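Long-range contacts in cytochrome P450 CYP260B1 (Sorangium cellulosum, PDB 5HIW), which belongs to the cytochrome P450 family of haem proteins and holds protoporphyrin IX with its iron inside a mainly helical fold: residues Lys13-Phe18 and Pro370-Ala375; Arg120-Asp125 and Asp385-Leu390; Thr233-Ala238 and Ala379-Pro384; Asn239-Leu244 and Val350-Leu355. One frame throughout, in Å; residues are numbered along the deposited sequence.

Interaction 1 (Lys13-Phe18 and Pro370-Ala375); sequences KDPSAF and PTFSTA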
loop_
_atom_site.group_PDB
_atom_site.type_symbol
_atom_site.label_atom_id
_atom_site.label_comp_id
_atom_site.label_asym_id
_atom_site.label_seq_id
_atom_site.Cartn_x
_atom_site.Cartn_y
_atom_site.Cartn_z
ATOM N N LYS A 13 12.032 -10.269 -15.282
ATOM C CA LYS A 13 10.760 -10.860 -15.634
ATOM C C LYS A 13 10.269 -11.847 -14.606
ATOM O O LYS A 13 9.167 -12.352 -14.735
ATOM C CB LYS A 13 10.833 -11.630 -16.983
ATOM C CG LYS A 13 11.402 -10.766 -18.078
ATOM C CD LYS A 13 10.307 -10.135 -18.860
ATOM C CE LYS A 13 10.858 -9.540 -20.136
ATOM N NZ LYS A 13 11.314 -8.199 -19.738
ATOM N N ASP A 14 11.083 -12.161 -13.631
ATOM C CA ASP A 14 10.756 -13.176 -12.662
ATOM C C ASP A 14 10.374 -12.419 -11.403
ATOM O O ASP A 14 11.198 -11.684 -10.864
ATOM C CB ASP A 14 11.987 -14.002 -12.453
ATOM C CG ASP A 14 11.897 -14.993 -11.306
ATOM O OD1 ASP A 14 10.921 -15.099 -10.567
ATOM O OD2 ASP A 14 12.918 -15.735 -11.148
ATOM N N PRO A 15 9.144 -12.609 -10.966
ATOM C CA PRO A 15 8.656 -11.834 -9.836
ATOM C C PRO A 15 9.371 -12.028 -8.509
ATOM O O PRO A 15 9.322 -11.113 -7.646
ATOM C CB PRO A 15 7.190 -12.188 -9.777
ATOM C CG PRO A 15 7.033 -13.423 -10.565
ATOM C CD PRO A 15 8.055 -13.343 -11.625
ATOM N N SER A 16 10.064 -13.142 -8.311
ATOM C CA SER A 16 10.699 -13.402 -7.054
ATOM C C SER A 16 12.219 -13.086 -7.080
ATOM O O SER A 16 12.873 -13.143 -6.033
ATOM C CB SER A 16 10.418 -14.855 -6.620
ATOM O OG SER A 16 11.253 -15.683 -7.437
ATOM N N ALA A 17 12.752 -12.609 -8.209
ATOM C CA ALA A 17 14.220 -12.445 -8.325
ATOM C C ALA A 17 14.708 -11.324 -7.434
ATOM O O ALA A 17 15.814 -11.398 -6.866
ATOM C CB ALA A 17 14.670 -12.187 -9.754
ATOM N N PHE A 18 13.887 -10.290 -7.292
ATOM C CA PHE A 18 14.313 -9.158 -6.479
ATOM C C PHE A 18 14.392 -9.531 -5.024
ATOM O O PHE A 18 15.341 -9.176 -4.362
ATOM C CB PHE A 18 13.378 -7.996 -6.662
ATOM C CG PHE A 18 13.774 -6.753 -5.895
ATOM C CD1 PHE A 18 15.011 -6.173 -6.090
ATOM C CD2 PHE A 18 12.876 -6.101 -5.083
ATOM C CE1 PHE A 18 15.370 -5.045 -5.436
ATOM C CE2 PHE A 18 13.234 -4.947 -4.441
ATOM C CZ PHE A 18 14.491 -4.412 -4.608
ATOM N N PRO A 370 5.636 -9.331 -18.676
ATOM C CA PRO A 370 5.772 -8.166 -17.808
ATOM C C PRO A 370 7.166 -8.011 -17.175
ATOM O O PRO A 370 7.789 -9.037 -16.846
ATOM C CB PRO A 370 4.767 -8.457 -16.689
ATOM C CG PRO A 370 3.941 -9.607 -17.113
ATOM C CD PRO A 370 4.755 -10.361 -18.135
ATOM N N THR A 371 7.640 -6.768 -16.928
ATOM C CA THR A 371 8.836 -6.547 -16.142
ATOM C C THR A 371 8.554 -6.017 -14.711
ATOM O O THR A 371 7.774 -5.035 -14.547
ATOM C CB THR A 371 9.730 -5.503 -16.826
ATOM O OG1 THR A 371 10.018 -5.936 -18.172
ATOM C CG2 THR A 371 10.998 -5.329 -16.097
ATOM N N PHE A 372 9.216 -6.624 -13.736
ATOM C CA PHE A 372 9.149 -6.280 -12.288
ATOM C C PHE A 372 10.279 -5.368 -11.936
ATOM O O PHE A 372 11.450 -5.646 -12.269
ATOM C CB PHE A 372 9.162 -7.545 -11.409
ATOM C CG PHE A 372 7.954 -8.405 -11.643
ATOM C CD1 PHE A 372 7.885 -9.236 -12.723
ATOM C CD2 PHE A 372 6.829 -8.279 -10.839
ATOM C CE1 PHE A 372 6.787 -9.969 -12.993
ATOM C CE2 PHE A 372 5.707 -8.995 -11.112
ATOM C CZ PHE A 372 5.629 -9.796 -12.185
ATOM N N SER A 373 9.935 -4.283 -11.236
ATOM C CA SER A 373 10.917 -3.309 -10.790
ATOM C C SER A 373 10.375 -2.566 -9.582
ATOM O O SER A 373 9.206 -2.772 -9.170
ATOM C CB SER A 373 11.222 -2.285 -11.885
ATOM O OG SER A 373 10.234 -1.354 -11.978
ATOM N N THR A 374 11.221 -1.714 -9.053
ATOM C CA THR A 374 10.844 -0.861 -7.911
ATOM C C THR A 374 10.417 0.527 -8.361
ATOM O O THR A 374 10.150 1.417 -7.507
ATOM C CB THR A 374 11.944 -0.714 -6.908
ATOM O OG1 THR A 374 13.104 -0.192 -7.563
ATOM C CG2 THR A 374 12.310 -2.036 -6.309
ATOM N N ALA A 375 10.331 0.725 -9.676
ATOM C CA ALA A 375 9.634 1.889 -10.173
ATOM C C ALA A 375 8.735 1.533 -11.323
ATOM O O ALA A 375 8.847 2.122 -12.400
ATOM C CB ALA A 375 10.639 2.995 -10.566
HETATM O O HOH W 1 7.147 -11.474 -16.309
#
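One water joins K13 and P370 across the contact: water 1 donates to P370 O at 2.6 Å and to K13 O at 2.7 Å. The segments are the turn leading into helix 17-28 and the first strand of the 372-373/383-384 hairpin, the small two-stranded sheet near the C-terminus of P450s. Beside the water, the K13 chain bends at chi2 and again at chi4 (-86°), bringing K13 NZ 3.0 Å from T371 OG1, a hydrogen bond near the surface. The type I turn D14-A17 is braced by D14 OD1, which accepts S16 N from above the carboxylate plane. P15, in this turn, lies over one face of F372 as a CH-pi contact, P15 CB 3.8 Å from the ring centroid and 13° off its normal. At the helix start, F18 also meets the F382 ring, and T374 OG1 is hydrogen-bonded to F8 O. The T374 methyl meets the F18 ring obliquely, T374 CG2 standing 3.6 Å from both F18 CE2 and F18 CZ.

Interaction 2 (Arg120-Asp125 and Asp385-Leu390); sequences RAELFD and DQIPAL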
loop_
_atom_site.group_PDB
_atom_site.type_symbol
_atom_site.label_atom_id
_atom_site.label_comp_id
_atom_site.label_asym_id
_atom_site.label_seq_id
_atom_site.Cartn_x
_atom_site.Cartn_y
_atom_site.Cartn_z
ATOM N N ARG A 120 -9.494 -10.493 -23.525
ATOM C CA ARG A 120 -8.293 -10.307 -22.746
ATOM C C ARG A 120 -8.488 -9.108 -21.849
ATOM O O ARG A 120 -9.421 -8.294 -22.009
ATOM C CB ARG A 120 -7.054 -10.101 -23.643
ATOM C CG ARG A 120 -6.915 -11.185 -24.720
ATOM C CD ARG A 120 -5.558 -11.145 -25.389
ATOM N NE ARG A 120 -5.388 -12.258 -26.353
ATOM C CZ ARG A 120 -4.519 -12.266 -27.369
ATOM N NH1 ARG A 120 -3.716 -11.231 -27.596
ATOM N NH2 ARG A 120 -4.455 -13.317 -28.185
ATOM N N ALA A 121 -7.602 -9.020 -20.867
ATOM C CA ALA A 121 -7.515 -7.821 -20.060
ATOM C C ALA A 121 -6.084 -7.567 -19.686
ATOM O O ALA A 121 -5.242 -8.478 -19.588
ATOM C CB ALA A 121 -8.386 -7.978 -18.812
ATOM N N GLU A 122 -5.791 -6.313 -19.467
ATOM C CA GLU A 122 -4.633 -5.947 -18.773
ATOM C C GLU A 122 -5.174 -5.574 -17.375
ATOM O O GLU A 122 -5.791 -4.479 -17.203
ATOM C CB GLU A 122 -4.037 -4.778 -19.490
ATOM C CG GLU A 122 -2.640 -4.386 -19.179
ATOM C CD GLU A 122 -2.513 -3.877 -17.745
ATOM O OE1 GLU A 122 -2.763 -2.700 -17.486
ATOM O OE2 GLU A 122 -2.187 -4.695 -16.893
ATOM N N LEU A 123 -4.985 -6.466 -16.396
ATOM C CA LEU A 123 -5.708 -6.358 -15.109
ATOM C C LEU A 123 -5.105 -5.291 -14.179
ATOM O O LEU A 123 -5.722 -4.982 -13.172
ATOM C CB LEU A 123 -5.761 -7.690 -14.392
ATOM C CG LEU A 123 -6.566 -8.797 -15.027
ATOM C CD1 LEU A 123 -6.403 -10.144 -14.301
ATOM C CD2 LEU A 123 -8.014 -8.464 -15.141
ATOM N N PHE A 124 -3.969 -4.718 -14.493
ATOM C CA PHE A 124 -3.515 -3.543 -13.748
ATOM C C PHE A 124 -4.497 -2.392 -14.076
ATOM O O PHE A 124 -5.207 -1.924 -13.222
ATOM C CB PHE A 124 -2.097 -3.092 -14.013
ATOM C CG PHE A 124 -1.641 -2.009 -13.060
ATOM C CD1 PHE A 124 -1.218 -2.314 -11.821
ATOM C CD2 PHE A 124 -1.730 -0.642 -13.422
ATOM C CE1 PHE A 124 -0.858 -1.326 -10.905
ATOM C CE2 PHE A 124 -1.405 0.352 -12.533
ATOM C CZ PHE A 124 -0.980 0.010 -11.228
ATOM N N ASP A 125 -4.556 -1.994 -15.346
ATOM C CA ASP A 125 -5.466 -0.918 -15.739
ATOM C C ASP A 125 -6.918 -1.262 -15.481
ATOM O O ASP A 125 -7.702 -0.384 -15.045
ATOM C CB ASP A 125 -5.278 -0.638 -17.246
ATOM C CG ASP A 125 -4.010 0.134 -17.586
ATOM O OD1 ASP A 125 -3.281 0.650 -16.717
ATOM O OD2 ASP A 125 -3.711 0.242 -18.795
ATOM N N ASP A 385 4.926 -4.113 -14.601
ATOM C CA ASP A 385 4.456 -3.049 -15.474
ATOM C C ASP A 385 3.145 -3.240 -16.105
ATOM O O ASP A 385 2.562 -2.244 -16.583
ATOM C CB ASP A 385 5.571 -2.655 -16.471
ATOM C CG ASP A 385 5.897 -3.727 -17.464
ATOM O OD1 ASP A 385 5.382 -4.865 -17.433
ATOM O OD2 ASP A 385 6.728 -3.401 -18.317
ATOM N N GLN A 386 2.630 -4.467 -16.122
ATOM C CA GLN A 386 1.315 -4.808 -16.598
ATOM C C GLN A 386 1.017 -6.249 -16.196
ATOM O O GLN A 386 1.937 -7.026 -15.786
ATOM C CB GLN A 386 1.130 -4.655 -18.136
ATOM C CG GLN A 386 2.300 -5.278 -18.914
ATOM C CD GLN A 386 1.973 -5.447 -20.385
ATOM O OE1 GLN A 386 0.889 -5.853 -20.711
ATOM N NE2 GLN A 386 2.898 -5.159 -21.242
ATOM N N ILE A 387 -0.255 -6.599 -16.294
ATOM C CA ILE A 387 -0.787 -7.885 -15.848
ATOM C C ILE A 387 -1.657 -8.469 -16.916
ATOM O O ILE A 387 -2.897 -8.523 -16.831
ATOM C CB ILE A 387 -1.538 -7.814 -14.498
ATOM C CG1 ILE A 387 -0.699 -7.082 -13.481
ATOM C CG2 ILE A 387 -1.779 -9.244 -14.029
ATOM C CD1 ILE A 387 -1.530 -6.670 -12.308
ATOM N N PRO A 388 -1.012 -8.913 -17.992
ATOM C CA PRO A 388 -1.775 -9.418 -19.152
ATOM C C PRO A 388 -2.496 -10.709 -18.846
ATOM O O PRO A 388 -1.842 -11.698 -18.540
ATOM C CB PRO A 388 -0.675 -9.672 -20.208
ATOM C CG PRO A 388 0.605 -9.185 -19.650
ATOM C CD PRO A 388 0.439 -9.076 -18.150
ATOM N N ALA A 389 -3.813 -10.755 -19.012
ATOM C CA ALA A 389 -4.581 -11.954 -18.794
ATOM C C ALA A 389 -5.528 -12.360 -19.923
ATOM O O ALA A 389 -5.946 -11.535 -20.734
ATOM C CB ALA A 389 -5.383 -11.840 -17.516
ATOM N N LEU A 390 -5.842 -13.658 -19.939
ATOM C CA LEU A 390 -6.780 -14.257 -20.819
ATOM C C LEU A 390 -7.963 -14.584 -20.023
ATOM O O LEU A 390 -7.831 -15.093 -18.908
ATOM C CB LEU A 390 -6.208 -15.573 -21.373
ATOM C CG LEU A 390 -4.904 -15.430 -22.149
ATOM C CD1 LEU A 390 -4.463 -16.800 -22.649
ATOM C CD2 LEU A 390 -5.028 -14.449 -23.295
#
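A121 and A389 pair through both backbone bonds, A121 N to A389 O at 3.0 Å and A389 N to A121 O at 2.7 Å, the second almost straight (172° at the hydrogen). R120 with L390 and E122 with P388 are the flanking non-hydrogen-bonded pairs. Beyond them L123 N gives one more bond to I387 O.

A second group of bonds centres on the E122 carboxylate, at the N-cap of helix 123-128. CG is anti to the backbone N, and a bend at chi2 (-66°) turns the acid back over the helix start. E122 OE2 takes I387 N at 2.8 Å and F124 N at 3.0 Å, the two donors arriving from opposite faces of its plane; OE1 takes D125 N and a salt bridge from R377, which also pairs with D125. This ties the helix end to the sheet, the three-stranded antiparallel β3 sheet of P450s, where 388-390 lies between 120-122 and 363-364.

Apolar contacts follow the two faces. On the A121 and A389 face, L123 CD1 rests 3.8 Å from A389 CB, and nearby I387 CD1 lies 4.0 Å from F124 CB, at the edge of that ring. On the other face the aliphatic part of the extended R120 chain runs alongside L390, R120 CD 3.9 Å from L390 CD2.

Interaction 3 (Thr233-Ala238 and Ala379-Pro384); sequences TSWMLA and AAAFGP. With HEM (protoporphyrin IX containing Fe), chain B.
The flat indole of W235 is slotted against the bends of A379-P384. The A381 methyl is the bump that sits over the five-membered ring, a CH-pi contact with A381 CB 3.6 Å from the centroid and 16° off the normal. A379 CB approaches obliquely on the same side, 3.3 Å from W235 NE1. Farther along, G383 has no side chain, and G383 CA can lie 4.2 Å from W235 CZ3. The six-membered ring ends against P384, whose carbonyl P384 O stands in the ring plane, 3.3 Å from W235 CZ3. F124 comes from the side opposite A381 and its ring meets the indole there. The helix is the C-terminal part of the P450 αI helix, which passes over the haem, and the partner is the turn and return strand of the C-terminal hairpin. M236 points away from that hairpin: with CG anti to the backbone N (chi1 170°) and the chain extended, M236 SD comes 3.8 Å from HEM CBB. Water 2 is bound to the iron.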
loop_
_atom_site.group_PDB
_atom_site.type_symbol
_atom_site.label_atom_id
_atom_site.label_comp_id
_atom_site.label_asym_id
_atom_site.label_seq_id
_atom_site.Cartn_x
_atom_site.Cartn_y
_atom_site.Cartn_z
ATOM N N THR A 233 -3.378 0.519 -2.739
ATOM C CA THR A 233 -4.320 -0.483 -3.038
ATOM C C THR A 233 -4.083 -1.130 -4.401
ATOM O O THR A 233 -4.216 -2.348 -4.538
ATOM C CB THR A 233 -5.788 0.101 -2.985
ATOM O OG1 THR A 233 -6.037 0.607 -1.671
ATOM C CG2 THR A 233 -6.745 -1.003 -3.282
ATOM N N SER A 234 -3.783 -0.303 -5.423
ATOM C CA SER A 234 -3.535 -0.827 -6.753
ATOM C C SER A 234 -2.311 -1.771 -6.826
ATOM O O SER A 234 -2.445 -2.865 -7.409
ATOM C CB SER A 234 -3.328 0.347 -7.740
ATOM O OG SER A 234 -4.585 1.026 -7.924
ATOM N N TRP A 235 -1.286 -1.451 -6.082
ATOM C CA TRP A 235 -0.010 -2.285 -6.139
ATOM C C TRP A 235 -0.227 -3.567 -5.372
ATOM O O TRP A 235 0.195 -4.666 -5.838
ATOM C CB TRP A 235 1.192 -1.529 -5.775
ATOM C CG TRP A 235 1.495 -0.517 -6.818
ATOM C CD1 TRP A 235 1.321 0.864 -6.724
ATOM C CD2 TRP A 235 1.925 -0.780 -8.148
ATOM N NE1 TRP A 235 1.617 1.445 -7.928
ATOM C CE2 TRP A 235 2.029 0.469 -8.804
ATOM C CE3 TRP A 235 2.245 -1.953 -8.852
ATOM C CZ2 TRP A 235 2.365 0.560 -10.161
ATOM C CZ3 TRP A 235 2.636 -1.863 -10.182
ATOM C CH2 TRP A 235 2.664 -0.623 -10.833
ATOM N N MET A 236 -1.004 -3.510 -4.273
ATOM C CA MET A 236 -1.389 -4.776 -3.573
ATOM C C MET A 236 -2.249 -5.679 -4.400
ATOM O O MET A 236 -2.029 -6.911 -4.484
ATOM C CB MET A 236 -2.093 -4.479 -2.238
ATOM C CG MET A 236 -2.739 -5.744 -1.576
ATOM S SD MET A 236 -3.031 -5.402 0.186
ATOM C CE MET A 236 -3.519 -7.058 0.709
ATOM N N LEU A 237 -3.251 -5.092 -5.061
ATOM C CA LEU A 237 -4.071 -5.868 -5.956
ATOM C C LEU A 237 -3.280 -6.393 -7.120
ATOM O O LEU A 237 -3.476 -7.564 -7.489
ATOM C CB LEU A 237 -5.284 -5.074 -6.444
ATOM C CG LEU A 237 -6.365 -4.637 -5.400
ATOM C CD1 LEU A 237 -7.391 -3.691 -6.049
ATOM C CD2 LEU A 237 -7.014 -5.858 -4.829
ATOM N N ALA A 238 -2.377 -5.583 -7.676
ATOM C CA ALA A 238 -1.609 -5.988 -8.795
ATOM C C ALA A 238 -0.787 -7.244 -8.417
ATOM O O ALA A 238 -0.798 -8.243 -9.118
ATOM C CB ALA A 238 -0.641 -4.904 -9.259
ATOM N N ALA A 379 5.902 4.353 -10.284
ATOM C CA ALA A 379 5.293 4.349 -8.964
ATOM C C ALA A 379 6.309 3.985 -7.922
ATOM O O ALA A 379 7.348 3.346 -8.219
ATOM C CB ALA A 379 4.141 3.364 -8.921
ATOM N N ALA A 380 5.996 4.345 -6.683
ATOM C CA ALA A 380 6.845 4.017 -5.531
ATOM C C ALA A 380 6.317 2.700 -4.973
ATOM O O ALA A 380 5.583 2.692 -3.979
ATOM C CB ALA A 380 6.784 5.096 -4.462
ATOM N N ALA A 381 6.630 1.591 -5.655
ATOM C CA ALA A 381 6.106 0.285 -5.252
ATOM C C ALA A 381 7.083 -0.705 -5.776
ATOM O O ALA A 381 7.945 -0.330 -6.562
ATOM C CB ALA A 381 4.791 0.035 -5.906
ATOM N N PHE A 382 6.908 -1.964 -5.408
ATOM C CA PHE A 382 7.489 -3.075 -6.184
ATOM C C PHE A 382 6.403 -3.808 -6.934
ATOM O O PHE A 382 5.355 -4.197 -6.371
ATOM C CB PHE A 382 8.248 -4.049 -5.312
ATOM C CG PHE A 382 8.709 -5.271 -6.066
ATOM C CD1 PHE A 382 9.825 -5.170 -6.902
ATOM C CD2 PHE A 382 7.988 -6.426 -6.060
ATOM C CE1 PHE A 382 10.231 -6.267 -7.676
ATOM C CE2 PHE A 382 8.414 -7.546 -6.786
ATOM C CZ PHE A 382 9.544 -7.439 -7.616
ATOM N N GLY A 383 6.562 -4.034 -8.233
ATOM C CA GLY A 383 5.506 -4.674 -8.936
ATOM C C GLY A 383 5.723 -4.755 -10.469
ATOM O O GLY A 383 6.757 -4.298 -10.917
ATOM N N PRO A 384 4.735 -5.252 -11.181
ATOM C CA PRO A 384 4.773 -5.476 -12.631
ATOM C C PRO A 384 4.376 -4.249 -13.383
ATOM O O PRO A 384 3.603 -3.416 -12.894
ATOM C CB PRO A 384 3.755 -6.586 -12.846
ATOM C CG PRO A 384 2.724 -6.334 -11.866
ATOM C CD PRO A 384 3.494 -5.852 -10.644
HETATM C CHA HEM B . 0.961 3.365 7.246
HETATM C CHB HEM B . 1.537 0.114 3.677
HETATM C CHC HEM B . -3.124 0.477 2.591
HETATM C CHD HEM B . -3.374 4.323 5.436
HETATM C C1A HEM B . 1.514 2.413 6.438
HETATM C C2A HEM B . 2.853 1.939 6.500
HETATM C C3A HEM B . 3.007 0.994 5.521
HETATM C C4A HEM B . 1.787 0.971 4.769
HETATM C CMA HEM B . 4.303 0.221 5.203
HETATM C CAA HEM B . 3.881 2.295 7.568
HETATM C CBA HEM B . 4.525 3.652 7.239
HETATM C CGA HEM B . 5.714 3.940 8.088
HETATM O O1A HEM B . 5.922 3.261 9.146
HETATM O O2A HEM B . 6.603 4.715 7.655
HETATM C C1B HEM B . 0.362 -0.034 3.046
HETATM C C2B HEM B . 0.151 -1.041 2.042
HETATM C C3B HEM B . -1.196 -0.938 1.749
HETATM C C4B HEM B . -1.772 0.146 2.548
HETATM C CMB HEM B . 1.139 -2.001 1.356
HETATM C CAB HEM B . -1.801 -1.757 0.727
HETATM C CBB HEM B . -2.926 -1.622 0.109
HETATM C C1C HEM B . -3.621 1.576 3.289
HETATM C C2C HEM B . -4.996 1.967 3.215
HETATM C C3C HEM B . -5.052 3.069 4.023
HETATM C C4C HEM B . -3.749 3.360 4.525
HETATM C CMC HEM B . -5.986 1.198 2.372
HETATM C CAC HEM B . -6.234 3.889 4.352
HETATM C CBC HEM B . -7.446 3.355 4.367
HETATM C C1D HEM B . -2.182 4.328 6.150
HETATM C C2D HEM B . -1.968 5.356 7.203
HETATM C C3D HEM B . -0.765 5.105 7.706
HETATM C C4D HEM B . -0.275 3.918 6.988
HETATM C CMD HEM B . -2.872 6.516 7.571
HETATM C CAD HEM B . -0.061 5.808 8.878
HETATM C CBD HEM B . -0.385 5.042 10.147
HETATM C CGD HEM B . 0.236 5.671 11.401
HETATM O O1D HEM B . 1.240 6.446 11.345
HETATM O O2D HEM B . -0.239 5.414 12.557
HETATM N NA HEM B . 0.870 1.770 5.359
HETATM N NB HEM B . -0.819 0.531 3.389
HETATM N NC HEM B . -2.906 2.346 4.097
HETATM N ND HEM B . -1.120 3.493 6.041
HETATM FE FE HEM B . -0.985 2.028 4.774
HETATM O O HOH W 2 -0.239 3.541 3.218
#

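Interaction 4 (Asn239-Leu244 and Val350-Leu355); sequences NLLVAL and VGVSLL
V352 reaches from its helix between L240 and L244, with L241 to one side. V352 CB is 4.1 Å from L240 CD2. From there the side chain forks: CG1, anti to the backbone N (chi1 168°), meets L244 tip to tip, V352 CG1 to L244 CD1 at 3.7 Å. The other branch, CG2, meets L240 end on, V352 CG2 lying only 3.5 Å from L240 CD2, a tight carbon pair. L241 slides past in the opposite direction, with V352 CG2 4.2 Å from L241 CD2. One turn on, L355 crosses L241 at about a right angle, L355 CD2 to L241 CD2 at 3.7 Å. These are the αI and αL helices of the P450 core, their short segments inclined at 41° with axes 11.5 Å apart at closest approach; F127 packs on L241 and V352 alongside. With five buried aliphatic residues and no hydrogen bond between the segments, the contact rests on van der Waals fit and burial of apolar surface.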
loop_
_atom_site.group_PDB
_atom_site.type_symbol
_atom_site.label_atom_id
_atom_site.label_comp_id
_atom_site.label_asym_id
_atom_site.label_seq_id
_atom_site.Cartn_x
_atom_site.Cartn_y
_atom_site.Cartn_z
ATOM N N ASN A 239 -0.093 -7.201 -7.295
ATOM C CA ASN A 239 0.792 -8.338 -6.975
ATOM C C ASN A 239 0.063 -9.563 -6.458
ATOM O O ASN A 239 0.539 -10.673 -6.613
ATOM C CB ASN A 239 1.804 -7.874 -5.979
ATOM C CG ASN A 239 2.767 -6.844 -6.551
ATOM O OD1 ASN A 239 2.683 -6.433 -7.707
ATOM N ND2 ASN A 239 3.713 -6.486 -5.769
ATOM N N LEU A 240 -1.184 -9.410 -5.988
ATOM C CA LEU A 240 -2.034 -10.512 -5.688
ATOM C C LEU A 240 -2.420 -11.218 -6.959
ATOM O O LEU A 240 -2.320 -12.451 -7.112
ATOM C CB LEU A 240 -3.262 -10.024 -4.902
ATOM C CG LEU A 240 -4.341 -11.042 -4.639
ATOM C CD1 LEU A 240 -3.814 -12.306 -4.047
ATOM C CD2 LEU A 240 -5.533 -10.446 -3.854
ATOM N N LEU A 241 -2.811 -10.444 -7.969
ATOM C CA LEU A 241 -3.166 -11.061 -9.187
ATOM C C LEU A 241 -1.924 -11.761 -9.812
ATOM O O LEU A 241 -2.095 -12.791 -10.387
ATOM C CB LEU A 241 -3.699 -10.025 -10.152
ATOM C CG LEU A 241 -5.122 -9.587 -9.769
ATOM C CD1 LEU A 241 -5.437 -8.465 -10.716
ATOM C CD2 LEU A 241 -6.163 -10.635 -9.839
ATOM N N VAL A 242 -0.762 -11.155 -9.713
ATOM C CA VAL A 242 0.476 -11.782 -10.225
ATOM C C VAL A 242 0.625 -13.145 -9.580
ATOM O O VAL A 242 0.796 -14.181 -10.276
ATOM C CB VAL A 242 1.708 -10.909 -10.016
ATOM C CG1 VAL A 242 3.049 -11.682 -10.235
ATOM C CG2 VAL A 242 1.701 -9.677 -10.937
ATOM N N ALA A 243 0.559 -13.150 -8.275
ATOM C CA ALA A 243 0.751 -14.389 -7.473
ATOM C C ALA A 243 -0.239 -15.399 -7.847
ATOM O O ALA A 243 0.110 -16.607 -7.935
ATOM C CB ALA A 243 0.648 -14.090 -6.010
ATOM N N LEU A 244 -1.515 -15.013 -8.004
ATOM C CA LEU A 244 -2.499 -16.006 -8.403
ATOM C C LEU A 244 -2.316 -16.505 -9.854
ATOM O O LEU A 244 -2.287 -17.722 -10.098
ATOM C CB LEU A 244 -3.965 -15.523 -8.225
ATOM C CG LEU A 244 -4.236 -15.234 -6.726
ATOM C CD1 LEU A 244 -5.632 -14.718 -6.527
ATOM C CD2 LEU A 244 -3.987 -16.411 -5.782
ATOM N N VAL A 350 -12.599 -9.148 -1.480
ATOM C CA VAL A 350 -13.836 -8.915 -2.184
ATOM C C VAL A 350 -13.671 -8.826 -3.693
ATOM O O VAL A 350 -14.368 -9.517 -4.455
ATOM C CB VAL A 350 -14.516 -7.690 -1.682
ATOM C CG1 VAL A 350 -15.732 -7.350 -2.545
ATOM C CG2 VAL A 350 -14.924 -7.883 -0.240
ATOM N N GLY A 351 -12.759 -7.975 -4.126
ATOM C CA GLY A 351 -12.463 -7.837 -5.524
ATOM C C GLY A 351 -12.054 -9.119 -6.198
ATOM O O GLY A 351 -12.505 -9.441 -7.317
ATOM N N VAL A 352 -11.054 -9.771 -5.608
ATOM C CA VAL A 352 -10.487 -10.930 -6.239
ATOM C C VAL A 352 -11.419 -12.110 -6.233
ATOM O O VAL A 352 -11.498 -12.841 -7.242
ATOM C CB VAL A 352 -9.063 -11.212 -5.702
ATOM C CG1 VAL A 352 -8.599 -12.563 -6.146
ATOM C CG2 VAL A 352 -8.116 -10.159 -6.198
ATOM N N SER A 353 -12.180 -12.299 -5.161
ATOM C CA SER A 353 -13.209 -13.340 -5.137
ATOM C C SER A 353 -14.276 -13.188 -6.262
ATOM O O SER A 353 -14.616 -14.147 -6.939
ATOM C CB SER A 353 -13.859 -13.492 -3.758
ATOM O OG SER A 353 -14.456 -12.312 -3.270
ATOM N N LEU A 354 -14.677 -11.977 -6.513
ATOM C CA LEU A 354 -15.644 -11.710 -7.559
ATOM C C LEU A 354 -15.097 -11.924 -8.928
ATOM O O LEU A 354 -15.826 -12.424 -9.822
ATOM C CB LEU A 354 -16.220 -10.328 -7.391
ATOM C CG LEU A 354 -17.167 -10.225 -6.210
ATOM C CD1 LEU A 354 -17.571 -8.794 -5.984
ATOM C CD2 LEU A 354 -18.381 -11.107 -6.348
ATOM N N LEU A 355 -13.843 -11.554 -9.128
ATOM C CA LEU A 355 -13.154 -11.730 -10.430
ATOM C C LEU A 355 -13.000 -13.209 -10.711
ATOM O O LEU A 355 -13.296 -13.698 -11.833
ATOM C CB LEU A 355 -11.784 -11.070 -10.369
ATOM C CG LEU A 355 -10.926 -11.123 -11.627
ATOM C CD1 LEU A 355 -11.542 -10.279 -12.733
ATOM C CD2 LEU A 355 -9.499 -10.663 -11.344
#

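Interactions 3 and 4 use consecutive turns of helix 232-245, their centres 13 Å apart; N239 ND2 reaches F382 O at 2.9 Å and so ties the helix to the hairpin between them. That hairpin is shared with interaction 1, where S373 O lies 3.1 Å from G383 N. It then runs on into the strand of interaction 2, whose F124 packs on W235 and A238 and whose L123 packs on L241. V242, on the same helix, meets F372 of interaction 1. Interaction 3 borders the haem directly. The side chains of L240, F124 and T374 lie about 10, 11 and 14 Å from it, so interactions 4, 2 and 1 stand farther back.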